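Local coordinates for hypothetical protein AGR_L_1239 (Agrobacterium tumefaciens str. C58, PDB 1VQS) that is of unknown function but belongs to the NIPSNAP family, whose ferredoxin-like fold relates it to the dimeric alpha/beta-barrel proteins, at residues 24-29 / 96-101. Residues are numbered along the deposited sequence; the frame is centred on the assembly and turned at random.
Sequences NGAIPA and RDLIEV
L98 reaches over the methyl of A26 with one branch and toward A29 with the other, joining two connections of the ferredoxin-like fold: the turn from strand 14-22 into helix 27-46 and the lead-in to strand 99-109. The evidence is van der Waals distances. Two are apolar side-chain contacts, L98 CD2 to A26 CB at 4.2 Å and L98 CD1 to A29 CB at 4.5 Å; L98 CD1 also comes to 4.3 Å from the carbonyl carbon C of A29. The leucine's CG stands anti to its own carbonyl carbon (chi1 -60°); with the CB bond already directed toward 24-29, this sends the two methyls onto the alanines, and Y30 packs on the same side chain. The CA atoms of A26 and L98 are the nearest CA pair across the segments, 6.2 Å apart. No direct hydrogen bond crosses, and only 152 Å² is buried in all, so this is a small patch of packing. G25, with phi at 86°, turns the chain ahead of the helix. Beyond the leucine, E100 and V101 both face R21 in a classic beta bulge, and E100 OE1 forms a salt bridge with R21. The same corner meets other subunits: D97 OD1 forms a salt bridge with K23 NZ of a neighbouring subunit, and N24 ND2 donates to R96 O of another neighbouring subunit. The polar link between the segments runs through one water, which accepts from N24 N at 2.9 Å and lies 2.7 Å from E100 OE2, within hydrogen-bonding distance.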
# COMPACT_ATOMS: atom_id res chain seq x y z
N ASN B 24 17.54 4.43 -5.07
CA ASN B 24 18.30 4.12 -3.88
C ASN B 24 19.71 4.70 -3.95
O ASN B 24 20.45 4.46 -4.90
CB ASN B 24 18.38 2.62 -3.65
CG ASN B 24 19.12 2.29 -2.38
OD1 ASN B 24 18.61 2.55 -1.27
ND2 ASN B 24 20.32 1.73 -2.52
N GLY B 25 20.04 5.45 -2.90
CA GLY B 25 21.33 6.08 -2.70
C GLY B 25 21.50 7.43 -3.35
O GLY B 25 22.58 8.00 -3.30
N ALA B 26 20.44 7.93 -3.99
CA ALA B 26 20.53 9.18 -4.75
C ALA B 26 20.39 10.47 -3.95
O ALA B 26 20.54 11.55 -4.52
CB ALA B 26 19.49 9.17 -5.84
N ILE B 27 20.07 10.41 -2.66
CA ILE B 27 19.84 11.65 -1.89
C ILE B 27 21.00 12.65 -1.99
O ILE B 27 20.78 13.81 -2.32
CB ILE B 27 19.43 11.39 -0.43
CG1 ILE B 27 17.96 10.95 -0.35
CG2 ILE B 27 19.54 12.68 0.42
CD1 ILE B 27 17.51 10.56 1.07
N PRO B 28 22.23 12.21 -1.73
CA PRO B 28 23.32 13.21 -1.80
C PRO B 28 23.46 13.86 -3.18
O PRO B 28 23.62 15.10 -3.24
CB PRO B 28 24.58 12.41 -1.43
CG PRO B 28 24.06 11.24 -0.62
CD PRO B 28 22.72 10.91 -1.25
N ALA B 29 23.39 13.09 -4.26
CA ALA B 29 23.46 13.69 -5.61
C ALA B 29 22.32 14.64 -5.91
O ALA B 29 22.51 15.72 -6.50
CB ALA B 29 23.54 12.61 -6.67
N ARG B 96 15.14 14.27 -12.80
CA ARG B 96 13.94 13.51 -13.09
C ARG B 96 14.14 11.99 -13.14
O ARG B 96 13.15 11.23 -13.05
CB ARG B 96 13.27 14.00 -14.35
CG ARG B 96 14.02 13.75 -15.54
CD ARG B 96 13.19 14.08 -16.78
NE ARG B 96 14.01 14.05 -17.96
CZ ARG B 96 13.84 14.84 -19.02
NH1 ARG B 96 12.86 15.73 -19.01
NH2 ARG B 96 14.65 14.75 -20.06
N ASP B 97 15.39 11.54 -13.31
CA ASP B 97 15.73 10.11 -13.22
C ASP B 97 16.20 9.72 -11.83
O ASP B 97 16.29 8.51 -11.53
CB ASP B 97 16.75 9.71 -14.28
CG ASP B 97 16.30 10.03 -15.68
OD1 ASP B 97 15.07 10.08 -15.94
OD2 ASP B 97 17.19 10.28 -16.53
N LEU B 98 16.47 10.70 -10.98
CA LEU B 98 16.78 10.43 -9.58
C LEU B 98 15.50 10.18 -8.81
O LEU B 98 15.50 9.44 -7.83
CB LEU B 98 17.55 11.58 -8.95
CG LEU B 98 18.90 11.91 -9.61
CD1 LEU B 98 19.61 12.98 -8.82
CD2 LEU B 98 19.78 10.70 -9.74
N ILE B 99 14.42 10.82 -9.24
CA ILE B 99 13.11 10.59 -8.65
C ILE B 99 12.45 9.38 -9.30
O ILE B 99 12.33 9.36 -10.53
CB ILE B 99 12.18 11.81 -8.87
CG1 ILE B 99 12.74 13.06 -8.19
CG2 ILE B 99 10.73 11.52 -8.40
CD1 ILE B 99 12.16 14.38 -8.74
N GLU B 100 12.04 8.40 -8.50
CA GLU B 100 11.28 7.23 -8.99
C GLU B 100 9.77 7.42 -8.92
O GLU B 100 9.04 7.22 -9.92
CB GLU B 100 11.66 5.95 -8.22
CG GLU B 100 13.07 5.52 -8.53
CD GLU B 100 13.46 4.18 -7.96
OE1 GLU B 100 12.75 3.62 -7.10
OE2 GLU B 100 14.55 3.68 -8.36
N VAL B 101 9.29 7.80 -7.75
CA VAL B 101 7.83 7.93 -7.51
C VAL B 101 7.55 9.20 -6.77
O VAL B 101 8.34 9.65 -5.96
CB VAL B 101 7.31 6.73 -6.70
CG1 VAL B 101 5.83 6.88 -6.39
CG2 VAL B 101 7.51 5.46 -7.47
O HOH W 1 15.94 2.39 -6.45